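Local coordinates for citrate synthase (Metallosphaera sedula, PDB 6ABX), which probably makes citrate and CoA from oxaloacetate, acetyl-CoA and water, a step of the tricarboxylic acid cycle, at residues T125-I130 with P325-S330; F152-M155 with E159-S162; T166-V171 with Y315-D320. All coordinates share one frame; numbering follows the deposited sequence.

Contact 1 of 3, residues T125-I130 with P325-S330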
ATOM      1  N   THR A 125       0.849 -11.452 -17.820  1.00 11.07           N
ATOM      2  CA  THR A 125       1.425 -10.881 -19.022  1.00 11.41           C
ATOM      3  C   THR A 125       2.687 -10.078 -18.680  1.00 10.86           C
ATOM      4  O   THR A 125       3.704 -10.161 -19.329  1.00 11.61           O
ATOM      5  CB  THR A 125       0.404 -10.017 -19.752  1.00 11.75           C
ATOM      6  OG1 THR A 125      -0.800 -10.794 -19.847  1.00 12.16           O
ATOM      7  CG2 THR A 125       0.899  -9.528 -21.099  1.00 13.38           C
ATOM      8  N   ILE A 126       2.597  -9.316 -17.599  1.00 10.79           N
ATOM      9  CA  ILE A 126       3.733  -8.485 -17.116  1.00 10.56           C
ATOM     10  C   ILE A 126       4.869  -9.394 -16.662  1.00  9.50           C
ATOM     11  O   ILE A 126       6.049  -9.197 -17.017  1.00 10.59           O
ATOM     12  CB  ILE A 126       3.262  -7.555 -15.980  1.00 11.01           C
ATOM     13  CG1 ILE A 126       2.281  -6.499 -16.506  1.00 11.15           C
ATOM     14  CG2 ILE A 126       4.428  -6.927 -15.243  1.00 11.94           C
ATOM     15  CD1 ILE A 126       1.485  -5.781 -15.463  1.00 11.56           C
ATOM     16  N   ILE A 127       4.547 -10.420 -15.860  1.00  9.28           N
ATOM     17  CA  ILE A 127       5.566 -11.293 -15.336  1.00  9.49           C
ATOM     18  C   ILE A 127       6.317 -11.972 -16.491  1.00  9.65           C
ATOM     19  O   ILE A 127       7.549 -12.088 -16.474  1.00  9.31           O
ATOM     20  CB  ILE A 127       4.963 -12.349 -14.397  1.00 10.79           C
ATOM     21  CG1 ILE A 127       4.424 -11.662 -13.137  1.00 10.37           C
ATOM     22  CG2 ILE A 127       5.991 -13.414 -14.043  1.00 11.94           C
ATOM     23  CD1 ILE A 127       3.656 -12.599 -12.237  1.00 10.96           C
ATOM     24  N   SER A 128       5.542 -12.472 -17.445  1.00 10.48           N
ATOM     25  CA  SER A 128       6.084 -13.192 -18.612  1.00 10.76           C
ATOM     26  C   SER A 128       7.029 -12.277 -19.435  1.00 12.58           C
ATOM     27  O   SER A 128       8.123 -12.724 -19.829  1.00 12.00           O
ATOM     28  CB  SER A 128       4.952 -13.786 -19.421  1.00 12.34           C
ATOM     29  OG  SER A 128       4.228 -14.744 -18.662  1.00 12.61           O
ATOM     30  N   LEU A 129       6.635 -11.021 -19.648  1.00 10.82           N
ATOM     31  CA  LEU A 129       7.483 -10.059 -20.360  1.00 12.57           C
ATOM     32  C   LEU A 129       8.753  -9.743 -19.577  1.00 12.70           C
ATOM     33  O   LEU A 129       9.837  -9.711 -20.171  1.00 12.90           O
ATOM     34  CB  LEU A 129       6.676  -8.814 -20.666  1.00 13.21           C
ATOM     35  CG  LEU A 129       7.416  -7.712 -21.412  1.00 14.24           C
ATOM     36  CD1 LEU A 129       8.010  -8.235 -22.710  1.00 14.84           C
ATOM     37  CD2 LEU A 129       6.421  -6.593 -21.661  1.00 14.21           C
ATOM     38  N   ILE A 130       8.686  -9.680 -18.233  1.00 11.04           N
ATOM     39  CA  ILE A 130       9.914  -9.569 -17.463  1.00 11.52           C
ATOM     40  C   ILE A 130      10.821 -10.758 -17.791  1.00 11.52           C
ATOM     41  O   ILE A 130      12.006 -10.560 -18.064  1.00 12.99           O
ATOM     42  CB  ILE A 130       9.666  -9.456 -15.943  1.00 10.79           C
ATOM     43  CG1 ILE A 130       8.905  -8.201 -15.562  1.00 11.67           C
ATOM     44  CG2 ILE A 130      11.012  -9.583 -15.192  1.00 11.80           C
ATOM     45  CD1 ILE A 130       8.427  -8.170 -14.120  1.00 12.44           C
ATOM     46  N   PRO A 325       7.963 -14.146  -6.019  1.00 12.41           N
ATOM     47  CA  PRO A 325       7.035 -13.275  -5.299  1.00 11.54           C
ATOM     48  C   PRO A 325       5.979 -12.647  -6.223  1.00 10.60           C
ATOM     49  O   PRO A 325       4.801 -12.437  -5.812  1.00 10.64           O
ATOM     50  CB  PRO A 325       7.897 -12.164  -4.692  1.00 13.15           C
ATOM     51  CG  PRO A 325       9.313 -12.775  -4.655  1.00 15.15           C
ATOM     52  CD  PRO A 325       9.391 -13.846  -5.714  1.00 13.83           C
ATOM     53  N   THR A 326       6.362 -12.419  -7.481  1.00  9.51           N
ATOM     54  CA  THR A 326       5.376 -11.836  -8.434  1.00  9.17           C
ATOM     55  C   THR A 326       4.291 -12.880  -8.726  1.00  9.52           C
ATOM     56  O   THR A 326       3.089 -12.502  -8.973  1.00  9.37           O
ATOM     57  CB  THR A 326       5.971 -11.210  -9.694  1.00 10.37           C
ATOM     58  OG1 THR A 326       6.532 -12.204 -10.554  1.00 10.28           O
ATOM     59  CG2 THR A 326       7.011 -10.148  -9.387  1.00 11.19           C
ATOM     60  N   ILE A 327       4.715 -14.133  -8.893  1.00 10.57           N
ATOM     61  CA  ILE A 327       3.789 -15.212  -9.206  1.00 11.47           C
ATOM     62  C   ILE A 327       2.804 -15.388  -8.035  1.00 11.56           C
ATOM     63  O   ILE A 327       1.560 -15.575  -8.237  1.00 11.41           O
ATOM     64  CB  ILE A 327       4.571 -16.490  -9.550  1.00 12.58           C
ATOM     65  CG1 ILE A 327       5.445 -16.271 -10.778  1.00 13.85           C
ATOM     66  CG2 ILE A 327       3.623 -17.646  -9.788  1.00 13.38           C
ATOM     67  CD1 ILE A 327       6.481 -17.349 -10.931  1.00 14.57           C
ATOM     68  N   PHE A 328       3.339 -15.364  -6.808  1.00 10.71           N
ATOM     69  CA  PHE A 328       2.477 -15.332  -5.614  1.00 10.67           C
ATOM     70  C   PHE A 328       1.413 -14.237  -5.764  1.00 10.73           C
ATOM     71  O   PHE A 328       0.212 -14.489  -5.602  1.00 11.31           O
ATOM     72  CB  PHE A 328       3.378 -15.192  -4.398  1.00 11.53           C
ATOM     73  CG  PHE A 328       2.771 -15.395  -3.038  1.00 11.35           C
ATOM     74  CD1 PHE A 328       1.626 -14.722  -2.647  1.00 14.39           C
ATOM     75  CD2 PHE A 328       3.374 -16.253  -2.130  1.00 15.47           C
ATOM     76  CE1 PHE A 328       1.087 -14.912  -1.379  1.00 15.29           C
ATOM     77  CE2 PHE A 328       2.837 -16.420  -0.853  1.00 15.48           C
ATOM     78  CZ  PHE A 328       1.696 -15.745  -0.484  1.00 13.85           C
ATOM     79  N   ALA A 329       1.838 -13.008  -6.041  1.00  9.51           N
ATOM     80  CA  ALA A 329       0.907 -11.870  -6.195  1.00 10.05           C
ATOM     81  C   ALA A 329      -0.127 -12.159  -7.272  1.00 10.21           C
ATOM     82  O   ALA A 329      -1.289 -11.786  -7.111  1.00 10.86           O
ATOM     83  CB  ALA A 329       1.664 -10.600  -6.519  1.00  9.98           C
ATOM     84  N   SER A 330       0.279 -12.848  -8.365  1.00  9.88           N
ATOM     85  CA  SER A 330      -0.605 -13.079  -9.499  1.00 10.40           C
ATOM     86  C   SER A 330      -1.820 -13.901  -9.046  1.00  9.35           C
ATOM     87  O   SER A 330      -2.897 -13.703  -9.539  1.00 10.82           O
ATOM     88  CB  SER A 330       0.106 -13.753 -10.664  1.00  9.98           C
ATOM     89  OG  SER A 330       0.241 -15.150 -10.498  1.00 10.20           O
TER

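Contact 2 of 3, residues F152-M155 with E159-S162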
ATOM      1  N   PHE A 152      -0.215 -18.836 -19.356  1.00  9.96           N
ATOM      2  CA  PHE A 152       0.896 -18.320 -18.584  1.00 10.75           C
ATOM      3  C   PHE A 152       2.194 -19.053 -19.007  1.00 10.43           C
ATOM      4  O   PHE A 152       3.229 -18.421 -19.289  1.00 11.15           O
ATOM      5  CB  PHE A 152       0.617 -18.505 -17.081  1.00 10.41           C
ATOM      6  CG  PHE A 152       1.381 -17.602 -16.144  1.00 10.89           C
ATOM      7  CD1 PHE A 152       2.480 -16.862 -16.549  1.00 10.48           C
ATOM      8  CD2 PHE A 152       0.982 -17.487 -14.827  1.00 11.64           C
ATOM      9  CE1 PHE A 152       3.150 -16.028 -15.675  1.00 10.49           C
ATOM     10  CE2 PHE A 152       1.682 -16.677 -13.948  1.00 12.45           C
ATOM     11  CZ  PHE A 152       2.720 -15.905 -14.381  1.00 11.11           C
ATOM     12  N   LEU A 153       2.108 -20.360 -19.143  1.00 10.52           N
ATOM     13  CA  LEU A 153       3.276 -21.148 -19.573  1.00 12.51           C
ATOM     14  C   LEU A 153       3.630 -20.866 -21.033  1.00 12.90           C
ATOM     15  O   LEU A 153       4.789 -20.763 -21.388  1.00 11.07           O
ATOM     16  CB  LEU A 153       3.031 -22.635 -19.350  1.00 12.63           C
ATOM     17  CG  LEU A 153       2.972 -23.068 -17.882  1.00 13.27           C
ATOM     18  CD1 LEU A 153       2.612 -24.533 -17.782  1.00 13.92           C
ATOM     19  CD2 LEU A 153       4.270 -22.773 -17.176  1.00 14.53           C
ATOM     20  N   TYR A 154       2.620 -20.657 -21.865  1.00 11.39           N
ATOM     21  CA  TYR A 154       2.814 -20.298 -23.284  1.00 12.78           C
ATOM     22  C   TYR A 154       3.591 -18.978 -23.403  1.00 12.23           C
ATOM     23  O   TYR A 154       4.534 -18.859 -24.163  1.00 12.39           O
ATOM     24  CB  TYR A 154       1.460 -20.203 -23.988  1.00 13.19           C
ATOM     25  CG  TYR A 154       1.501 -19.513 -25.318  1.00 13.56           C
ATOM     26  CD1 TYR A 154       2.123 -20.119 -26.397  1.00 16.34           C
ATOM     27  CD2 TYR A 154       1.017 -18.236 -25.483  1.00 15.53           C
ATOM     28  CE1 TYR A 154       2.233 -19.450 -27.610  1.00 16.92           C
ATOM     29  CE2 TYR A 154       1.087 -17.569 -26.699  1.00 15.68           C
ATOM     30  CZ  TYR A 154       1.681 -18.199 -27.775  1.00 18.76           C
ATOM     31  OH  TYR A 154       1.793 -17.548 -28.984  1.00 20.26           O
ATOM     32  N   MET A 155       3.270 -18.000 -22.570  1.00 10.81           N
ATOM     33  CA  MET A 155       3.899 -16.705 -22.651  1.00 10.78           C
ATOM     34  C   MET A 155       5.362 -16.767 -22.181  1.00 11.43           C
ATOM     35  O   MET A 155       6.132 -15.885 -22.517  1.00 12.63           O
ATOM     36  CB  MET A 155       3.133 -15.656 -21.858  1.00 11.37           C
ATOM     37  CG  MET A 155       1.764 -15.296 -22.487  1.00 11.61           C
ATOM     38  SD  MET A 155       0.987 -13.892 -21.683  1.00 12.45           S
ATOM     39  CE  MET A 155       0.922 -14.533 -20.000  1.00 12.04           C
ATOM     40  N   GLU A 159       5.768 -21.651 -26.599  1.00 21.67           N
ATOM     41  CA  GLU A 159       5.043 -22.768 -27.183  1.00 23.80           C
ATOM     42  C   GLU A 159       4.080 -23.322 -26.139  1.00 21.80           C
ATOM     43  O   GLU A 159       4.281 -23.138 -24.930  1.00 19.64           O
ATOM     44  CB  GLU A 159       5.988 -23.831 -27.747  1.00 30.11           C
ATOM     45  CG  GLU A 159       6.889 -24.508 -26.758  1.00 34.12           C
ATOM     46  CD  GLU A 159       7.675 -25.666 -27.386  1.00 45.22           C
ATOM     47  OE1 GLU A 159       8.849 -25.859 -27.009  1.00 50.55           O
ATOM     48  OE2 GLU A 159       7.114 -26.382 -28.260  1.00 54.35           O
ATOM     49  N   ARG A 160       3.030 -23.990 -26.608  1.00 22.02           N
ATOM     50  CA  ARG A 160       2.005 -24.473 -25.704  1.00 22.48           C
ATOM     51  C   ARG A 160       2.585 -25.580 -24.841  1.00 21.27           C
ATOM     52  O   ARG A 160       3.411 -26.380 -25.290  1.00 20.85           O
ATOM     53  CB  ARG A 160       0.742 -24.894 -26.461  1.00 27.21           C
ATOM     54  CG  ARG A 160       0.002 -23.695 -27.026  1.00 28.98           C
ATOM     55  CD  ARG A 160      -1.182 -24.046 -27.886  1.00 32.62           C
ATOM     56  NE  ARG A 160      -1.759 -22.896 -28.585  1.00 37.75           N
ATOM     57  CZ  ARG A 160      -2.863 -22.979 -29.334  1.00 42.06           C
ATOM     58  NH1 ARG A 160      -3.391 -24.171 -29.570  1.00 43.10           N
ATOM     59  NH2 ARG A 160      -3.450 -21.892 -29.813  1.00 39.47           N
ATOM     60  N   PRO A 161       2.253 -25.577 -23.534  1.00 18.74           N
ATOM     61  CA  PRO A 161       2.789 -26.566 -22.617  1.00 18.18           C
ATOM     62  C   PRO A 161       2.083 -27.918 -22.693  1.00 20.34           C
ATOM     63  O   PRO A 161       0.936 -27.969 -23.174  1.00 21.35           O
ATOM     64  CB  PRO A 161       2.483 -25.914 -21.245  1.00 17.63           C
ATOM     65  CG  PRO A 161       1.187 -25.189 -21.484  1.00 17.56           C
ATOM     66  CD  PRO A 161       1.378 -24.581 -22.863  1.00 19.41           C
ATOM     67  N   SER A 162       2.668 -28.918 -22.025  1.00 21.15           N
ATOM     68  CA  SER A 162       1.982 -30.197 -21.791  1.00 23.13           C
ATOM     69  C   SER A 162       0.812 -30.001 -20.839  1.00 25.69           C
ATOM     70  O   SER A 162       0.871 -29.137 -19.956  1.00 20.66           O
ATOM     71  CB  SER A 162       2.923 -31.231 -21.236  1.00 25.92           C
ATOM     72  OG  SER A 162       3.323 -30.904 -19.909  1.00 27.95           O
TER

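Contact 3 of 3, residues T166-V171 with Y315-D320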
ATOM      1  N   THR A 166       0.597 -27.799 -17.291  1.00 14.37           N
ATOM      2  CA  THR A 166      -0.483 -26.860 -17.067  1.00 14.98           C
ATOM      3  C   THR A 166      -1.186 -27.156 -15.742  1.00 15.47           C
ATOM      4  O   THR A 166      -1.483 -26.218 -14.986  1.00 14.25           O
ATOM      5  CB  THR A 166      -1.504 -26.885 -18.199  1.00 16.55           C
ATOM      6  OG1 THR A 166      -0.717 -26.515 -19.338  1.00 18.17           O
ATOM      7  CG2 THR A 166      -2.671 -25.960 -17.958  1.00 16.99           C
ATOM      8  N   ARG A 167      -1.533 -28.426 -15.510  1.00 14.74           N
ATOM      9  CA  ARG A 167      -2.250 -28.793 -14.330  1.00 15.88           C
ATOM     10  C   ARG A 167      -1.473 -28.436 -13.061  1.00 14.65           C
ATOM     11  O   ARG A 167      -2.046 -27.928 -12.079  1.00 12.56           O
ATOM     12  CB  ARG A 167      -2.503 -30.302 -14.322  1.00 16.21           C
ATOM     13  CG  ARG A 167      -3.328 -30.763 -13.141  1.00 18.69           C
ATOM     14  CD  ARG A 167      -4.757 -30.352 -13.361  1.00 23.59           C
ATOM     15  NE  ARG A 167      -5.639 -30.869 -12.332  1.00 27.99           N
ATOM     16  CZ  ARG A 167      -6.233 -32.062 -12.376  1.00 33.91           C
ATOM     17  NH1 ARG A 167      -5.919 -32.945 -13.319  1.00 32.47           N
ATOM     18  NH2 ARG A 167      -7.173 -32.347 -11.487  1.00 31.86           N
ATOM     19  N   VAL A 168      -0.169 -28.713 -13.050  1.00 14.24           N
ATOM     20  CA  VAL A 168       0.684 -28.400 -11.880  1.00 14.91           C
ATOM     21  C   VAL A 168       0.697 -26.893 -11.620  1.00 13.19           C
ATOM     22  O   VAL A 168       0.526 -26.466 -10.477  1.00 12.71           O
ATOM     23  CB  VAL A 168       2.109 -28.983 -12.007  1.00 15.28           C
ATOM     24  CG1 VAL A 168       2.913 -28.596 -10.783  1.00 16.31           C
ATOM     25  CG2 VAL A 168       2.061 -30.508 -12.155  1.00 17.69           C
ATOM     26  N   LEU A 169       0.816 -26.089 -12.671  1.00 14.32           N
ATOM     27  CA  LEU A 169       0.793 -24.619 -12.480  1.00 13.67           C
ATOM     28  C   LEU A 169      -0.577 -24.190 -11.937  1.00 12.93           C
ATOM     29  O   LEU A 169      -0.682 -23.350 -10.995  1.00 11.81           O
ATOM     30  CB  LEU A 169       1.078 -23.859 -13.772  1.00 14.56           C
ATOM     31  CG  LEU A 169       1.018 -22.347 -13.603  1.00 14.90           C
ATOM     32  CD1 LEU A 169       1.948 -21.858 -12.533  1.00 17.61           C
ATOM     33  CD2 LEU A 169       1.331 -21.644 -14.918  1.00 17.90           C
ATOM     34  N   ASP A 170      -1.658 -24.760 -12.501  1.00 13.19           N
ATOM     35  CA  ASP A 170      -2.997 -24.407 -12.125  1.00 12.79           C
ATOM     36  C   ASP A 170      -3.214 -24.662 -10.616  1.00 12.10           C
ATOM     37  O   ASP A 170      -3.702 -23.826  -9.869  1.00 11.85           O
ATOM     38  CB  ASP A 170      -3.963 -25.209 -12.983  1.00 14.15           C
ATOM     39  CG  ASP A 170      -5.284 -24.519 -13.109  1.00 17.04           C
ATOM     40  OD1 ASP A 170      -5.319 -23.400 -13.740  1.00 15.68           O
ATOM     41  OD2 ASP A 170      -6.207 -25.066 -12.535  1.00 23.45           O
ATOM     42  N   VAL A 171      -2.857 -25.842 -10.143  1.00 10.62           N
ATOM     43  CA  VAL A 171      -2.960 -26.143  -8.729  1.00 12.14           C
ATOM     44  C   VAL A 171      -2.065 -25.225  -7.885  1.00 11.42           C
ATOM     45  O   VAL A 171      -2.555 -24.657  -6.851  1.00 10.67           O
ATOM     46  CB  VAL A 171      -2.639 -27.618  -8.459  1.00 13.43           C
ATOM     47  CG1 VAL A 171      -2.548 -27.915  -6.954  1.00 15.46           C
ATOM     48  CG2 VAL A 171      -3.650 -28.528  -9.120  1.00 14.63           C
ATOM     49  N   TYR A 315      10.178 -22.934 -10.321  1.00 15.39           N
ATOM     50  CA  TYR A 315      11.449 -23.077 -11.016  1.00 16.67           C
ATOM     51  C   TYR A 315      11.380 -24.216 -12.042  1.00 17.06           C
ATOM     52  O   TYR A 315      11.898 -24.065 -13.172  1.00 18.65           O
ATOM     53  CB  TYR A 315      12.580 -23.274  -9.997  1.00 17.10           C
ATOM     54  CG  TYR A 315      13.943 -23.491 -10.607  1.00 17.00           C
ATOM     55  CD1 TYR A 315      14.588 -22.454 -11.256  1.00 18.68           C
ATOM     56  CD2 TYR A 315      14.610 -24.692 -10.497  1.00 18.34           C
ATOM     57  CE1 TYR A 315      15.840 -22.619 -11.825  1.00 19.45           C
ATOM     58  CE2 TYR A 315      15.867 -24.885 -11.074  1.00 18.84           C
ATOM     59  CZ  TYR A 315      16.480 -23.843 -11.736  1.00 20.33           C
ATOM     60  OH  TYR A 315      17.729 -23.958 -12.285  1.00 22.73           O
ATOM     61  N   ALA A 316      10.769 -25.334 -11.667  1.00 18.00           N
ATOM     62  CA  ALA A 316      10.637 -26.524 -12.496  1.00 20.55           C
ATOM     63  C   ALA A 316       9.848 -26.187 -13.769  1.00 24.20           C
ATOM     64  O   ALA A 316      10.065 -26.761 -14.817  1.00 26.47           O
ATOM     65  CB  ALA A 316       9.994 -27.647 -11.727  1.00 23.19           C
ATOM     66  N   MET A 317       8.952 -25.217 -13.678  1.00 19.56           N
ATOM     67  CA  MET A 317       8.167 -24.879 -14.818  1.00 23.18           C
ATOM     68  C   MET A 317       8.758 -23.779 -15.693  1.00 22.14           C
ATOM     69  O   MET A 317       8.190 -23.521 -16.758  1.00 22.92           O
ATOM     70  CB  MET A 317       6.777 -24.555 -14.312  1.00 25.39           C
ATOM     71  CG  MET A 317       6.177 -25.898 -13.998  1.00 32.90           C
ATOM     72  SD  MET A 317       4.475 -25.826 -13.688  1.00 35.15           S
ATOM     73  CE  MET A 317       4.505 -24.480 -12.509  1.00 34.77           C
ATOM     74  N   GLY A 318       9.920 -23.234 -15.317  1.00 18.73           N
ATOM     75  CA  GLY A 318      10.682 -22.346 -16.149  1.00 18.76           C
ATOM     76  C   GLY A 318      10.727 -20.918 -15.711  1.00 16.65           C
ATOM     77  O   GLY A 318      11.189 -20.049 -16.484  1.00 19.19           O
ATOM     78  N   PHE A 319      10.261 -20.587 -14.478  1.00 15.71           N
ATOM     79  CA  PHE A 319      10.411 -19.241 -13.973  1.00 16.36           C
ATOM     80  C   PHE A 319      11.720 -19.050 -13.202  1.00 16.63           C
ATOM     81  O   PHE A 319      12.041 -19.924 -12.406  1.00 18.21           O
ATOM     82  CB  PHE A 319       9.240 -18.954 -13.027  1.00 17.17           C
ATOM     83  CG  PHE A 319       7.885 -18.960 -13.691  1.00 17.34           C
ATOM     84  CD1 PHE A 319       7.441 -17.814 -14.320  1.00 19.27           C
ATOM     85  CD2 PHE A 319       7.072 -20.073 -13.678  1.00 17.79           C
ATOM     86  CE1 PHE A 319       6.195 -17.790 -14.913  1.00 17.43           C
ATOM     87  CE2 PHE A 319       5.807 -20.043 -14.251  1.00 19.43           C
ATOM     88  CZ  PHE A 319       5.389 -18.899 -14.871  1.00 17.73           C
ATOM     89  N   ASP A 320      12.414 -17.909 -13.364  1.00 16.14           N
ATOM     90  CA  ASP A 320      13.557 -17.508 -12.557  1.00 18.52           C
ATOM     91  C   ASP A 320      13.073 -17.416 -11.119  1.00 17.08           C
ATOM     92  O   ASP A 320      11.984 -16.897 -10.842  1.00 14.76           O
ATOM     93  CB  ASP A 320      14.205 -16.146 -12.911  1.00 20.55           C
ATOM     94  CG  ASP A 320      14.978 -16.096 -14.210  1.00 24.45           C
ATOM     95  OD1 ASP A 320      15.362 -17.185 -14.688  1.00 25.84           O
ATOM     96  OD2 ASP A 320      15.149 -14.955 -14.760  1.00 27.97           O
TER

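Contact 1 of 3, residues T125-I130 with P325-S330
I127 reaches from helix 112-134 onto the backbone of helix 324-343, and its CD1 methyl does most of the touching. That methyl lies 3.3 Å from the carbonyl O of T326 and, at 3.4 Å, beside the same residue's OG1; CG1 is equally close to the hydroxyl. The isoleucine and threonine side chains run antiparallel where they overlap. CD1 also approaches the CB of S330, one turn further on, at 4.1 Å, and the CG1 of I327 at 4.3 Å, so the end of the isoleucine rests over one helical turn. With CG1 anti to its own carbonyl carbon (chi1 -67°) and the chain extended beyond it, I127 sends CD1 directly across.

No hydrogen bond joins the segments, and the polar groups that meet I127 are satisfied within their own neighbourhood. T326 OG1 bonds to the carbonyl O of L323, S330 N bonds to the T326 carbonyl, and S330 OG holds the O of I327 at 2.7 Å, in the carbonyl plane and on a lone pair. Further out, S128 leans on F152 and M155 of helix 148-157, while I126 packs on helix 91-105.

The short axes run 10.4 Å apart at 163°, a nearly antiparallel, buried helix pair of the mainly helical citrate synthase fold; helix 324-343 also carries the oxaloacetate-binding R332.

Contact 2 of 3, residues F152-M155 with E159-S162
L153 and Y154, near the end of helix 148-157, pack against E159-P161 of the short connection that leads into helix 163-174: a helix-loop-helix connection of the mainly helical citrate synthase fold, on the surface of the chain. The two helical side chains meet the returning backbone in different ways. L153 is directed at the proline, and the two cross obliquely. Its CD1 methyl lies 3.7 Å from P161 CB, and its own CB is 3.8 Å from P161 CG, so two carbons of the leucine meet two of the pyrrolidine ring. The leucine holds its CG anti to the carbonyl carbon (chi1 -69°), and L153 also packs on D165 and L169 of the next helix.

Y154 sets its ring against the loop backbone. CG stands anti to the backbone N (chi1 165°), which brings the CD1 edge of the ring to the peptide between E159 and R160: E159 C lies in the ring plane, 3.8 Å from Y154 CD1. The peptide therefore meets the edge of the tyrosine and not a face. V140 and L146 also touch this side chain.

R160 starts away from the helix, though its CG lies 4.2 Å from Y154 CD1, and its NH2 ends in a salt bridge with D143. S162 is the N-cap of helix 163-174, its OG accepting the D165 N-H.

Without any hydrogen bond between the segments, the backbones still meet through a weak polar contact: the CA-H of Y154 points at E159 O, with 3.6 Å from CA to O and a nearly straight 169° at the hydrogen.

Contact 3 of 3, residues T166-V171 with Y315-D320
M317 bends its thioether end against helix 163-174, where L169 and V168 receive it. The tight part of the contact is the CE methyl, 3.7 Å from both CD1 and CB of L169, with SD close behind at 3.9 Å from L169 CB. The two side chains meet at a slant. A bend at the last torsion (chi3 -49°) folds CE back toward the leucine, while L169, its CG anti to the backbone N (chi1 178°), extends CD1 to meet it. Elsewhere the packing is looser: V168 CB stays 4.3 Å from M317 SD, and F319 is more loosely placed against 166-171. Replacing M317 with an alanine would probably leave L169 CB and CD1 without their methyl partner and open a gap between the helix and the turn.

Beyond this apolar centre, the more open side of the turn is marked by partly exposed G318 and D320, and D320 forms salt bridges with R134 and R135. The carbonyl of buried M317 accepts a bond from R157. F319 turns its ring edge-to-face with F152, joining the turn to helix 148-157.

The backbone is shaped by G318, with a positive phi (110°) at which a CB would press on the M317 carbonyl O; its N bonds to Y315 O at 3.0 Å. This is the Schellman motif that ends helix 310-316, and it presents M317 to helix 163-174 within the buried helical packing of the citrate synthase fold.

Contacts 1 and 3 are buried, whereas contact 2 lies at the surface, its centre about 21 Å from the centre of the chain. Contact 1 pairs two helices distant in sequence, contact 3 sets a helix against a helix-ending turn, and contact 2 closes a local corner. Their chemistry differs accordingly: hydrocarbon meets backbone and hydroxyl oxygens in contact 1, a thioether in contact 3, and a proline and a peptide edge in contact 2. Helix 148-157, which carries 152-155, also touches the other two contacts, with F152 near S330 of contact 1. I327 of contact 1 packs on F319 of contact 3. Contact 2 leads into the helix that carries 166-171, where P161 sits beside T166.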